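Positive phenol-degradative gene regulator (Ralstonia sp. E2, PDB 5FRW) binds phenol in this N-terminal zinc-containing domain and, as a probable ATP-dependent sigma-54 activator, probably switches on phenol-degradation genes. Local coordinates at residues A49-L54 with Q141-A146; L66-G71 with M153-A158; L95-C100 with T159-A164; E105-V110 with D132-D137; L113-N118 with G126-E131. One frame throughout, in Å; residues are numbered along the deposited sequence.

Contact 1. Residues A49-L54 with Q141-A146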
# COMPACT_ATOMS: atom_id res chain seq x y z
N ALA A 49 -0.83 6.22 9.20
CA ALA A 49 -1.70 7.37 9.44
C ALA A 49 -3.17 7.00 9.19
O ALA A 49 -4.06 7.38 9.97
CB ALA A 49 -1.29 8.56 8.57
N LEU A 50 -3.43 6.28 8.11
CA LEU A 50 -4.76 5.74 7.87
C LEU A 50 -5.25 4.87 9.03
O LEU A 50 -6.39 4.99 9.48
CB LEU A 50 -4.77 4.92 6.58
CG LEU A 50 -6.17 4.43 6.21
CD1 LEU A 50 -6.99 5.68 5.92
CD2 LEU A 50 -6.15 3.46 5.03
N ARG A 51 -4.38 3.98 9.52
CA ARG A 51 -4.77 3.09 10.60
C ARG A 51 -5.16 3.88 11.84
O ARG A 51 -6.16 3.56 12.49
CB ARG A 51 -3.66 2.12 10.95
CG ARG A 51 -4.05 1.25 12.14
CD ARG A 51 -2.93 0.36 12.59
NE ARG A 51 -2.72 -0.62 11.56
CZ ARG A 51 -2.49 -1.90 11.77
NH1 ARG A 51 -2.38 -2.41 13.00
NH2 ARG A 51 -2.34 -2.66 10.70
N LYS A 52 -4.36 4.89 12.16
CA LYS A 52 -4.62 5.77 13.30
C LYS A 52 -6.01 6.38 13.22
O LYS A 52 -6.77 6.34 14.19
CB LYS A 52 -3.56 6.86 13.37
CG LYS A 52 -3.60 7.76 14.62
CD LYS A 52 -3.34 6.95 15.91
CE LYS A 52 -2.99 7.86 17.10
NZ LYS A 52 -2.63 7.07 18.32
N GLU A 53 -6.38 6.92 12.06
CA GLU A 53 -7.69 7.56 11.90
C GLU A 53 -8.80 6.53 11.96
O GLU A 53 -9.89 6.80 12.47
CB GLU A 53 -7.79 8.34 10.59
CG GLU A 53 -6.96 9.61 10.53
CD GLU A 53 -7.41 10.57 9.43
OE1 GLU A 53 -8.61 10.94 9.38
OE2 GLU A 53 -6.54 10.97 8.62
N LEU A 54 -8.54 5.36 11.40
CA LEU A 54 -9.52 4.30 11.41
C LEU A 54 -9.81 3.85 12.85
O LEU A 54 -10.97 3.73 13.25
CB LEU A 54 -9.06 3.13 10.53
CG LEU A 54 -9.22 3.40 9.02
CD1 LEU A 54 -8.94 2.17 8.19
CD2 LEU A 54 -10.61 3.92 8.70
N GLN A 141 4.44 2.59 16.79
CA GLN A 141 4.72 3.99 16.49
C GLN A 141 3.48 4.86 16.52
O GLN A 141 3.53 5.99 16.98
CB GLN A 141 5.40 4.08 15.14
CG GLN A 141 6.65 3.24 15.12
CD GLN A 141 7.27 3.15 13.76
OE1 GLN A 141 6.67 3.58 12.77
NE2 GLN A 141 8.46 2.55 13.68
N MET A 142 2.35 4.34 16.08
CA MET A 142 1.12 5.12 16.13
C MET A 142 0.42 5.01 17.49
O MET A 142 -0.22 5.95 17.94
CB MET A 142 0.15 4.69 15.01
CG MET A 142 0.70 4.78 13.60
SD MET A 142 1.07 6.48 13.11
CE MET A 142 2.08 6.22 11.64
N PHE A 143 0.55 3.86 18.15
CA PHE A 143 -0.26 3.61 19.35
C PHE A 143 0.53 3.23 20.59
O PHE A 143 -0.01 3.25 21.70
CB PHE A 143 -1.27 2.48 19.08
CG PHE A 143 -2.26 2.80 18.00
CD1 PHE A 143 -3.35 3.62 18.27
CD2 PHE A 143 -2.12 2.27 16.73
CE1 PHE A 143 -4.28 3.91 17.27
CE2 PHE A 143 -3.03 2.55 15.73
CZ PHE A 143 -4.11 3.38 16.00
N GLY A 144 1.79 2.87 20.42
CA GLY A 144 2.51 2.26 21.52
C GLY A 144 2.13 0.80 21.62
O GLY A 144 1.34 0.29 20.81
N VAL A 145 2.69 0.13 22.63
CA VAL A 145 2.50 -1.30 22.83
C VAL A 145 1.03 -1.67 22.98
O VAL A 145 0.22 -0.92 23.53
CB VAL A 145 3.31 -1.79 24.06
CG1 VAL A 145 2.68 -1.29 25.35
CG2 VAL A 145 3.44 -3.30 24.07
N ALA A 146 0.68 -2.84 22.45
CA ALA A 146 -0.70 -3.30 22.45
C ALA A 146 -0.87 -4.51 23.34
O ALA A 146 0.09 -5.15 23.77
CB ALA A 146 -1.13 -3.63 21.05
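Ala49 opens a surface contact between two helices of the sensory domain, 44-58 and 134-143. Its backbone N lies 3.8 Å from Met142 CE, the tip of a methionine chain that bends at chi2. Met142 and Phe143 are at the C-terminal end of helix 134-143. Arg51 comes next. Its CG and CD lie at the edge of the Phe143 ring, with CD 3.8 Å from Phe143 CE2. Only CG and CD of this side chain touch the ring across the contact; the guanidinium is held elsewhere. It forms a salt bridge with Glu135 and a hydrogen bond to the backbone O of Val150, and has a cation-pi contact with Phe67. Arg51 is buried, its side chain about 9 Å from the bound zinc ion. Lys52 makes most of the remaining contact. Its chain runs past Phe143 in the opposite direction, with CD 3.5 Å from Phe143 CE1. The chain bends at chi2 (63°), and its NZ donates a hydrogen bond of 2.7 Å to Met142 O, tilted 32° from the carbonyl plane. On the far side of helix 44-58, Glu53 OE2 forms a salt bridge with Arg69 NE of the second subunit.

Contact 2. Residues L66-G71 with M153-A158. With IPH (phenol), chain C.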
# COMPACT_ATOMS: atom_id res chain seq x y z
N LEU A 66 -11.41 -4.25 8.89
CA LEU A 66 -11.06 -3.64 7.60
C LEU A 66 -9.68 -4.05 7.10
O LEU A 66 -9.49 -4.27 5.90
CB LEU A 66 -11.11 -2.11 7.70
CG LEU A 66 -12.49 -1.46 7.65
CD1 LEU A 66 -12.36 -0.02 8.11
CD2 LEU A 66 -13.06 -1.53 6.24
N PHE A 67 -8.73 -4.15 8.02
CA PHE A 67 -7.37 -4.50 7.64
C PHE A 67 -7.19 -5.98 7.37
O PHE A 67 -6.53 -6.36 6.40
CB PHE A 67 -6.39 -4.03 8.72
CG PHE A 67 -6.01 -2.58 8.56
CD1 PHE A 67 -5.21 -2.18 7.50
CD2 PHE A 67 -6.48 -1.62 9.44
CE1 PHE A 67 -4.88 -0.85 7.33
CE2 PHE A 67 -6.15 -0.29 9.27
CZ PHE A 67 -5.35 0.10 8.21
N MET A 68 -7.79 -6.82 8.20
CA MET A 68 -7.76 -8.25 7.95
C MET A 68 -8.37 -8.55 6.57
O MET A 68 -7.84 -9.36 5.83
CB MET A 68 -8.51 -9.03 9.05
CG MET A 68 -7.81 -9.02 10.41
SD MET A 68 -8.77 -9.82 11.72
CE MET A 68 -8.77 -11.51 11.15
N ARG A 69 -9.47 -7.89 6.23
CA ARG A 69 -10.11 -8.12 4.92
C ARG A 69 -9.20 -7.65 3.78
O ARG A 69 -9.09 -8.30 2.74
CB ARG A 69 -11.46 -7.42 4.83
CG ARG A 69 -12.62 -8.18 5.47
CD ARG A 69 -13.83 -7.27 5.67
NE ARG A 69 -14.10 -7.14 7.09
CZ ARG A 69 -14.48 -6.02 7.70
NH1 ARG A 69 -14.65 -4.89 7.03
NH2 ARG A 69 -14.70 -6.05 9.00
N MET A 70 -8.55 -6.51 3.98
CA MET A 70 -7.66 -5.99 2.97
C MET A 70 -6.54 -7.01 2.75
O MET A 70 -6.26 -7.37 1.61
CB MET A 70 -7.13 -4.60 3.37
CG MET A 70 -5.78 -4.24 2.82
SD MET A 70 -5.45 -2.46 3.00
CE MET A 70 -6.22 -1.91 1.54
N GLY A 71 -5.95 -7.50 3.84
CA GLY A 71 -4.95 -8.57 3.78
C GLY A 71 -5.46 -9.83 3.10
O GLY A 71 -4.77 -10.46 2.31
N MET A 153 -3.57 -6.98 8.91
CA MET A 153 -3.42 -7.20 7.49
C MET A 153 -2.57 -8.42 7.21
O MET A 153 -2.86 -9.19 6.30
CB MET A 153 -2.81 -5.99 6.82
CG MET A 153 -2.97 -5.97 5.31
SD MET A 153 -2.06 -4.53 4.62
CE MET A 153 -2.24 -3.33 5.92
N GLN A 154 -1.51 -8.62 8.00
CA GLN A 154 -0.62 -9.75 7.76
C GLN A 154 -1.30 -11.10 8.02
O GLN A 154 -1.05 -12.08 7.29
CB GLN A 154 0.65 -9.62 8.62
CG GLN A 154 1.35 -8.29 8.43
CD GLN A 154 2.69 -8.24 9.12
OE1 GLN A 154 3.07 -9.15 9.88
NE2 GLN A 154 3.40 -7.15 8.90
N ILE A 155 -2.17 -11.17 9.03
CA ILE A 155 -2.91 -12.40 9.35
C ILE A 155 -3.98 -12.66 8.29
O ILE A 155 -4.17 -13.79 7.84
CB ILE A 155 -3.58 -12.33 10.74
CG1 ILE A 155 -2.55 -12.66 11.81
CG2 ILE A 155 -4.76 -13.30 10.83
CD1 ILE A 155 -2.02 -14.11 11.71
N GLY A 156 -4.65 -11.58 7.87
CA GLY A 156 -5.64 -11.67 6.81
C GLY A 156 -5.02 -12.27 5.56
O GLY A 156 -5.62 -13.11 4.90
N TYR A 157 -3.79 -11.86 5.26
CA TYR A 157 -3.07 -12.36 4.09
C TYR A 157 -2.78 -13.86 4.18
O TYR A 157 -3.05 -14.62 3.23
CB TYR A 157 -1.76 -11.59 3.89
CG TYR A 157 -0.96 -12.02 2.65
CD1 TYR A 157 -0.18 -13.17 2.66
CD2 TYR A 157 -0.96 -11.25 1.49
CE1 TYR A 157 0.54 -13.57 1.54
CE2 TYR A 157 -0.22 -11.62 0.38
CZ TYR A 157 0.52 -12.78 0.40
OH TYR A 157 1.25 -13.16 -0.70
N ALA A 158 -2.25 -14.31 5.31
CA ALA A 158 -1.97 -15.74 5.48
C ALA A 158 -3.26 -16.56 5.36
O ALA A 158 -3.31 -17.64 4.75
CB ALA A 158 -1.29 -16.00 6.82
C1 IPH C . 2.60 -16.04 5.42
C2 IPH C . 2.54 -17.18 6.22
C3 IPH C . 1.85 -18.30 5.78
C4 IPH C . 1.23 -18.27 4.54
C5 IPH C . 1.29 -17.14 3.74
C6 IPH C . 1.97 -16.01 4.18
O1 IPH C . 3.29 -14.91 5.87
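A close helix-helix crossing in the buried core, with a glycine on each helix, joins 66-71 to 153-158. The short axes approach to 6.4 Å and cross at -40°. Gly71 and Gly156 let the backbones meet directly, with Gly71 C 3.5 Å from Gly156 C. Four CA-H...O contacts follow along the crossing. Met153 CA meets Phe67 O, and Gly71 CA meets Met153 O. Gly156 CA lies 3.3 Å from Met68 O, and Tyr157 CA lies 3.1 Å from Gly71 O. Met153 fills the space beside this seam. Its CG lies 3.6 Å from Gly71 CA, and the bend at chi3 (-33°) brings CE within 3.6 Å of Phe67 CD1. Tyr157 leads away from the seam, and its OH bonds Asp78. Its ring has the bound phenol at its edge, with CE1 3.9 Å from phenol C6. Around the crossing, Phe67 packs on helix 44-58, Ile155 on strand 170-176, and Met153 on Phe134 of helix 134-143.

Contact 3. Residues L95-C100 with T159-A164. With IPH (phenol), chain C.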
# COMPACT_ATOMS: atom_id res chain seq x y z
N LEU A 95 2.65 -23.98 -1.08
CA LEU A 95 2.34 -23.26 0.13
C LEU A 95 3.38 -22.18 0.37
O LEU A 95 3.06 -21.05 0.72
CB LEU A 95 2.29 -24.21 1.34
CG LEU A 95 1.94 -23.64 2.73
CD1 LEU A 95 3.16 -23.09 3.47
CD2 LEU A 95 0.85 -22.58 2.62
N GLU A 96 4.65 -22.54 0.15
CA GLU A 96 5.78 -21.75 0.61
C GLU A 96 5.90 -20.43 -0.16
O GLU A 96 6.55 -19.48 0.27
CB GLU A 96 7.06 -22.58 0.48
CG GLU A 96 8.32 -21.94 1.02
CD GLU A 96 9.52 -22.85 0.85
OE1 GLU A 96 9.64 -23.48 -0.23
OE2 GLU A 96 10.34 -22.92 1.80
N MET A 97 5.24 -20.38 -1.30
CA MET A 97 5.16 -19.20 -2.13
C MET A 97 4.51 -18.04 -1.41
O MET A 97 4.88 -16.90 -1.61
CB MET A 97 4.41 -19.56 -3.40
CG MET A 97 5.18 -20.56 -4.21
SD MET A 97 6.36 -19.55 -5.08
CE MET A 97 5.10 -18.49 -5.81
N GLY A 98 3.54 -18.35 -0.56
CA GLY A 98 2.94 -17.35 0.30
C GLY A 98 3.99 -16.64 1.14
O GLY A 98 4.14 -15.44 1.01
N PRO A 99 4.70 -17.39 1.99
CA PRO A 99 5.84 -16.84 2.73
C PRO A 99 6.79 -16.00 1.86
O PRO A 99 7.18 -14.91 2.28
CB PRO A 99 6.54 -18.09 3.26
CG PRO A 99 5.37 -18.97 3.62
CD PRO A 99 4.34 -18.73 2.51
N CYS A 100 7.10 -16.48 0.66
CA CYS A 100 7.98 -15.76 -0.26
C CYS A 100 7.37 -14.45 -0.73
O CYS A 100 8.04 -13.42 -0.75
CB CYS A 100 8.32 -16.63 -1.48
SG CYS A 100 9.29 -18.12 -1.09
N THR A 159 -4.33 -16.03 5.94
CA THR A 159 -5.64 -16.66 5.88
C THR A 159 -6.19 -16.76 4.45
O THR A 159 -6.66 -17.83 4.02
CB THR A 159 -6.63 -15.88 6.75
OG1 THR A 159 -6.22 -15.97 8.13
CG2 THR A 159 -8.03 -16.45 6.61
N GLY A 160 -6.13 -15.66 3.71
CA GLY A 160 -6.60 -15.61 2.34
C GLY A 160 -5.76 -16.44 1.40
O GLY A 160 -6.29 -17.23 0.61
N TYR A 161 -4.44 -16.32 1.50
CA TYR A 161 -3.54 -17.10 0.66
C TYR A 161 -3.72 -18.60 0.88
O TYR A 161 -3.84 -19.38 -0.07
CB TYR A 161 -2.06 -16.72 0.94
CG TYR A 161 -1.11 -17.52 0.09
CD1 TYR A 161 -0.64 -18.76 0.52
CD2 TYR A 161 -0.72 -17.06 -1.17
CE1 TYR A 161 0.19 -19.52 -0.28
CE2 TYR A 161 0.13 -17.81 -1.96
CZ TYR A 161 0.57 -19.04 -1.51
OH TYR A 161 1.42 -19.80 -2.30
N THR A 162 -3.74 -19.02 2.14
CA THR A 162 -3.79 -20.45 2.43
C THR A 162 -5.14 -21.04 2.12
O THR A 162 -5.24 -22.17 1.65
CB THR A 162 -3.43 -20.72 3.88
OG1 THR A 162 -2.24 -19.99 4.21
CG2 THR A 162 -3.23 -22.22 4.10
N SER A 163 -6.19 -20.27 2.39
CA SER A 163 -7.54 -20.74 2.09
C SER A 163 -7.75 -20.89 0.59
O SER A 163 -8.27 -21.90 0.13
CB SER A 163 -8.58 -19.80 2.69
OG SER A 163 -8.42 -19.70 4.09
N ALA A 164 -7.34 -19.89 -0.18
CA ALA A 164 -7.48 -19.98 -1.64
C ALA A 164 -6.67 -21.15 -2.18
O ALA A 164 -7.06 -21.82 -3.14
CB ALA A 164 -7.03 -18.67 -2.30
C1 IPH C . 2.60 -16.04 5.42
C2 IPH C . 2.54 -17.18 6.22
C3 IPH C . 1.85 -18.30 5.78
C4 IPH C . 1.23 -18.27 4.54
C5 IPH C . 1.29 -17.14 3.74
C6 IPH C . 1.97 -16.01 4.18
O1 IPH C . 3.29 -14.91 5.87
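Tyr161 reaches from helix 152-166 to the start of helix 97-104 and forms part of the wall of the phenol pocket. The tight part is a CH-pi contact. Gly98 CA sits over the centre of the Tyr161 ring, 3.5 Å from its centroid and 14° off the ring normal. Gly98 has no side chain, so its CA can lie against the ring. The tyrosine CG is anti to the backbone N (chi1 180°), which carries the ring across to the other helix. Tyr161 CE1 lies 3.4 Å from Leu95 O. The hydroxyl touches Met97 CB and is hydrogen-bonded to Met94 O, which holds the far end of the ring.

The looser part lies beside Thr162. Leu95 CD2 comes no nearer than 4.3 Å to Thr162 OG1, and the same methyl is equally distant from Tyr161 CE1. This side is buried too, not open to solvent. Leu95 also packs on Tyr124 and Phe128 of strand 123-131, while Thr162 OG1 bonds Ala158 O and Tyr172 OH. Phenol lies between the two segments. Gly98 and Pro99 line it from one helix and Thr162 from the other, with Pro99 CD 3.7 Å from phenol C5 and Thr162 OG1 3.9 Å from phenol C4.

Contact 4. Residues E105-V110 with D132-D137. With IPH (phenol), chain C.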
# COMPACT_ATOMS: atom_id res chain seq x y z
N GLU A 105 7.10 -8.52 -1.04
CA GLU A 105 6.25 -7.34 -0.95
C GLU A 105 6.65 -6.47 0.24
O GLU A 105 6.05 -5.41 0.46
CB GLU A 105 4.77 -7.74 -0.87
CG GLU A 105 4.30 -8.41 -2.14
CD GLU A 105 2.98 -9.17 -1.98
OE1 GLU A 105 2.29 -9.02 -0.96
OE2 GLU A 105 2.66 -9.95 -2.89
N GLY A 106 7.68 -6.91 0.98
CA GLY A 106 8.27 -6.12 2.04
C GLY A 106 7.38 -6.00 3.26
O GLY A 106 7.50 -5.08 4.08
N VAL A 107 6.48 -6.95 3.40
CA VAL A 107 5.52 -6.93 4.50
C VAL A 107 6.17 -7.48 5.76
O VAL A 107 6.07 -6.88 6.82
CB VAL A 107 4.24 -7.72 4.12
CG1 VAL A 107 3.26 -7.78 5.28
CG2 VAL A 107 3.58 -7.07 2.89
N VAL A 108 6.86 -8.61 5.62
CA VAL A 108 7.41 -9.36 6.74
C VAL A 108 8.40 -10.40 6.21
O VAL A 108 8.26 -10.87 5.09
CB VAL A 108 6.25 -10.02 7.57
CG1 VAL A 108 5.50 -11.06 6.73
CG2 VAL A 108 6.76 -10.66 8.85
N ARG A 109 9.39 -10.74 7.02
CA ARG A 109 10.27 -11.86 6.72
C ARG A 109 9.67 -13.12 7.31
O ARG A 109 9.55 -13.25 8.53
CB ARG A 109 11.67 -11.64 7.30
CG ARG A 109 12.56 -12.88 7.30
CD ARG A 109 13.15 -13.14 5.93
NE ARG A 109 13.91 -14.38 5.86
CZ ARG A 109 15.19 -14.50 6.20
NH1 ARG A 109 15.85 -13.45 6.66
NH2 ARG A 109 15.81 -15.66 6.09
N VAL A 110 9.29 -14.05 6.44
CA VAL A 110 8.58 -15.25 6.89
C VAL A 110 9.47 -16.48 6.88
O VAL A 110 10.15 -16.75 5.89
CB VAL A 110 7.33 -15.54 6.01
CG1 VAL A 110 6.41 -16.53 6.72
CG2 VAL A 110 6.56 -14.26 5.73
N ASP A 132 10.49 -8.82 11.61
CA ASP A 132 10.41 -7.46 11.06
C ASP A 132 9.05 -7.12 10.42
O ASP A 132 8.99 -6.47 9.37
CB ASP A 132 11.52 -7.28 10.03
CG ASP A 132 12.91 -7.40 10.65
OD1 ASP A 132 13.09 -6.90 11.79
OD2 ASP A 132 13.79 -8.04 10.04
N SER A 133 7.96 -7.53 11.07
CA SER A 133 6.62 -7.20 10.59
C SER A 133 6.47 -5.70 10.49
O SER A 133 6.66 -5.00 11.48
CB SER A 133 5.54 -7.76 11.52
OG SER A 133 5.69 -9.15 11.71
N PHE A 134 6.13 -5.21 9.30
CA PHE A 134 5.90 -3.77 9.15
C PHE A 134 4.73 -3.37 10.02
O PHE A 134 4.66 -2.25 10.53
CB PHE A 134 5.62 -3.39 7.70
CG PHE A 134 4.15 -3.31 7.37
CD1 PHE A 134 3.44 -2.12 7.55
CD2 PHE A 134 3.48 -4.40 6.86
CE1 PHE A 134 2.10 -2.04 7.25
CE2 PHE A 134 2.12 -4.33 6.55
CZ PHE A 134 1.43 -3.14 6.74
N GLU A 135 3.79 -4.28 10.19
CA GLU A 135 2.51 -3.87 10.76
C GLU A 135 2.67 -3.69 12.26
O GLU A 135 2.12 -2.76 12.86
CB GLU A 135 1.44 -4.91 10.41
CG GLU A 135 0.05 -4.50 10.81
CD GLU A 135 -1.03 -5.31 10.07
OE1 GLU A 135 -0.70 -6.38 9.53
OE2 GLU A 135 -2.20 -4.86 10.03
N GLY A 136 3.44 -4.59 12.86
CA GLY A 136 3.75 -4.49 14.27
C GLY A 136 4.46 -3.18 14.59
O GLY A 136 4.07 -2.49 15.53
N ASP A 137 5.47 -2.84 13.82
CA ASP A 137 6.23 -1.62 14.05
C ASP A 137 5.37 -0.38 13.86
O ASP A 137 5.34 0.51 14.72
CB ASP A 137 7.45 -1.53 13.14
CG ASP A 137 8.25 -2.81 13.09
OD1 ASP A 137 8.01 -3.71 13.93
OD2 ASP A 137 9.16 -2.90 12.23
C1 IPH C . 2.60 -16.04 5.42
C2 IPH C . 2.54 -17.18 6.22
C3 IPH C . 1.85 -18.30 5.78
C4 IPH C . 1.23 -18.27 4.54
C5 IPH C . 1.29 -17.14 3.74
C6 IPH C . 1.97 -16.01 4.18
O1 IPH C . 3.29 -14.91 5.87
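Val107 O accepts a hydrogen bond of 3.0 Å from Phe134 N, the first residue of helix 134-143. The N-H...O angle is 170°, and the donor lies nearly along the C=O axis. The segment 105-110 leaves helix 97-104 through a Schellman motif at Gly106, which has positive phi. It then passes into strand 109-118. The facing segment turns from strand 123-131 through Asp132 into the helix. Ser133 occupies the N-cap position, but its side chain makes no capping bond. The closest CA atoms, those of Val108 and Ser133, are 4.5 Å apart.

Side chains close the two flanks. Val107 CG1, anti to the backbone N (chi1 176°), lies 3.7 Å from Phe134 CD2. Val107 O sits at the edge of the same ring. The CB of Glu135 lies over one ring face. On the other flank, Val108 CG2 meets Ser133 OG at 3.4 Å. Val110 turns to the ligand, its CG2 3.3 Å from phenol O1.

The side chain of Ser133 is about 4 Å from the zinc ion. One straight backbone hydrogen bond sets the start of helix 134-143 against the turn before strand 109-118. Arg38 of the second subunit adds bonds to Gly106 O and Asp132 O.

Contact 5. Residues L113-N118 with G126-E131. With IPH (phenol), chain C.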
# COMPACT_ATOMS: atom_id res chain seq x y z
N LEU A 113 7.99 -22.65 10.27
CA LEU A 113 8.54 -23.40 11.40
C LEU A 113 8.27 -24.90 11.25
O LEU A 113 9.20 -25.70 11.23
CB LEU A 113 7.97 -22.86 12.71
CG LEU A 113 8.60 -21.52 13.08
CD1 LEU A 113 7.80 -20.82 14.18
CD2 LEU A 113 10.05 -21.74 13.47
N THR A 114 7.01 -25.28 11.14
CA THR A 114 6.71 -26.59 10.59
C THR A 114 5.35 -26.57 9.91
O THR A 114 4.41 -25.92 10.35
CB THR A 114 6.74 -27.72 11.66
OG1 THR A 114 6.73 -28.99 10.99
CG2 THR A 114 5.55 -27.64 12.60
N VAL A 115 5.27 -27.28 8.79
CA VAL A 115 4.08 -27.27 7.99
C VAL A 115 3.67 -28.67 7.59
O VAL A 115 4.43 -29.40 6.95
CB VAL A 115 4.26 -26.43 6.70
CG1 VAL A 115 3.00 -26.52 5.83
CG2 VAL A 115 4.62 -24.98 7.03
N ASP A 116 2.46 -29.03 7.97
CA ASP A 116 1.86 -30.27 7.51
C ASP A 116 0.74 -29.87 6.55
O ASP A 116 -0.25 -29.29 6.98
CB ASP A 116 1.35 -31.07 8.73
CG ASP A 116 0.45 -32.25 8.36
OD1 ASP A 116 0.46 -32.71 7.18
OD2 ASP A 116 -0.29 -32.72 9.26
N ILE A 117 0.93 -30.13 5.25
CA ILE A 117 -0.07 -29.76 4.25
C ILE A 117 -0.40 -30.85 3.23
O ILE A 117 0.49 -31.48 2.65
CB ILE A 117 0.35 -28.48 3.47
CG1 ILE A 117 -0.70 -28.13 2.41
CG2 ILE A 117 1.71 -28.65 2.81
CD1 ILE A 117 -0.54 -26.76 1.81
N ASN A 118 -1.70 -31.05 3.01
CA ASN A 118 -2.20 -31.98 2.01
C ASN A 118 -3.44 -31.38 1.38
O ASN A 118 -4.50 -31.35 2.02
CB ASN A 118 -2.53 -33.33 2.64
CG ASN A 118 -2.65 -34.45 1.63
OD1 ASN A 118 -3.23 -34.29 0.55
ND2 ASN A 118 -2.10 -35.61 1.98
N GLY A 126 -0.06 -25.31 10.07
CA GLY A 126 1.12 -24.50 9.81
C GLY A 126 1.52 -23.50 10.89
O GLY A 126 0.70 -22.72 11.37
N GLU A 127 2.79 -23.52 11.27
CA GLU A 127 3.32 -22.49 12.16
C GLU A 127 4.52 -21.81 11.51
O GLU A 127 5.39 -22.46 10.92
CB GLU A 127 3.69 -23.08 13.54
CG GLU A 127 4.02 -24.57 13.53
CD GLU A 127 4.04 -25.23 14.93
OE1 GLU A 127 3.05 -25.10 15.69
OE2 GLU A 127 5.06 -25.87 15.27
N PHE A 128 4.55 -20.49 11.60
CA PHE A 128 5.55 -19.68 10.91
C PHE A 128 6.10 -18.65 11.88
O PHE A 128 5.37 -18.19 12.75
CB PHE A 128 4.96 -18.96 9.69
CG PHE A 128 4.25 -19.87 8.72
CD1 PHE A 128 2.97 -20.31 8.98
CD2 PHE A 128 4.87 -20.28 7.56
CE1 PHE A 128 2.31 -21.15 8.08
CE2 PHE A 128 4.23 -21.13 6.66
CZ PHE A 128 2.95 -21.56 6.92
N LEU A 129 7.36 -18.29 11.70
CA LEU A 129 7.97 -17.16 12.37
C LEU A 129 7.86 -15.93 11.47
O LEU A 129 8.06 -16.02 10.26
CB LEU A 129 9.43 -17.49 12.71
CG LEU A 129 10.49 -16.39 12.86
CD1 LEU A 129 10.36 -15.67 14.18
CD2 LEU A 129 11.90 -16.97 12.74
N TRP A 130 7.50 -14.80 12.07
CA TRP A 130 7.45 -13.51 11.39
C TRP A 130 8.49 -12.56 11.97
O TRP A 130 8.37 -12.16 13.13
CB TRP A 130 6.09 -12.87 11.53
CG TRP A 130 5.06 -13.32 10.52
CD1 TRP A 130 5.27 -14.07 9.40
CD2 TRP A 130 3.66 -13.02 10.55
NE1 TRP A 130 4.08 -14.25 8.73
CE2 TRP A 130 3.08 -13.62 9.42
CE3 TRP A 130 2.84 -12.31 11.43
CZ2 TRP A 130 1.72 -13.52 9.14
CZ3 TRP A 130 1.48 -12.22 11.15
CH2 TRP A 130 0.94 -12.81 10.01
N GLU A 131 9.48 -12.18 11.17
CA GLU A 131 10.50 -11.23 11.61
C GLU A 131 10.31 -9.91 10.88
O GLU A 131 9.97 -9.89 9.69
CB GLU A 131 11.90 -11.80 11.37
CG GLU A 131 12.20 -13.04 12.19
CD GLU A 131 13.49 -13.73 11.79
OE1 GLU A 131 13.52 -14.39 10.72
OE2 GLU A 131 14.47 -13.62 12.56
C1 IPH C . 2.60 -16.04 5.42
C2 IPH C . 2.54 -17.18 6.22
C3 IPH C . 1.85 -18.30 5.78
C4 IPH C . 1.23 -18.27 4.54
C5 IPH C . 1.29 -17.14 3.74
C6 IPH C . 1.97 -16.01 4.18
O1 IPH C . 3.29 -14.91 5.87
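Leu113 and Thr114 both face Glu127. Glu127 O accepts from Leu113 N at 2.7 Å and from Thr114 N at 3.3 Å. In return Glu127 N donates to Thr114 O at 3.0 Å, an almost straight bond with an N-H...O angle of 172°. The side chains of Thr114 and Glu127 lie side by side and point the same way, with Thr114 CG2 next to the carboxylate. Leu113 CD1 reaches along the neighbouring strand to Leu129 CB, 4.0 Å away.

Two residues opposite one strand partner make this a classic beta bulge. It lies in the antiparallel hairpin of strands 109-118 and 123-131. Beyond the bulge, Val115 and Gly126 form a non-hydrogen-bonded pair with CA atoms 4.4 Å apart. Gly126, without a side chain, leaves its side of the sheet to the Phe128 ring.

Val115 CG2 lies 3.8 Å from Phe128 CZ. Phenol C3 sits over the centre of one face of that ring, 3.5 Å above its plane. Trp130 NE1 gives phenol O1 a hydrogen bond of 3.0 Å, with the oxygen near the indole plane. His102 ND1 is hydrogen-bonded to the phenol as well. Farther out, strand 185-191 pairs with 126-131 through Gly189, Ile187 and the zinc ligand Cys185. Leu95 of helix 91-95 packs on Phe128.

In the fold
Contacts 2, 3 and 4 are buried, contact 5 is partly so, and contact 1 lies at the surface. Contacts 2 and 3 share helix 152-166, contacts 1 and 4 share helix 134-143, and contacts 4 and 5 share strand 109-118. Contact 1 combines a lysine-to-carbonyl hydrogen bond with a buried arginine, whereas contact 2 relies on glycines and CA-H...O contacts. Contact 3 rests on a glycine over a tyrosine face, contact 4 on one backbone hydrogen bond, and contact 5 on strand hydrogen bonds. Glu135 of contact 4 meets Arg51 of contact 1 and the backbone of Met153 and Gln154 in contact 2. Contacts 2 to 5 all touch phenol. Contacts 1, 2 and 4 also reach the second subunit.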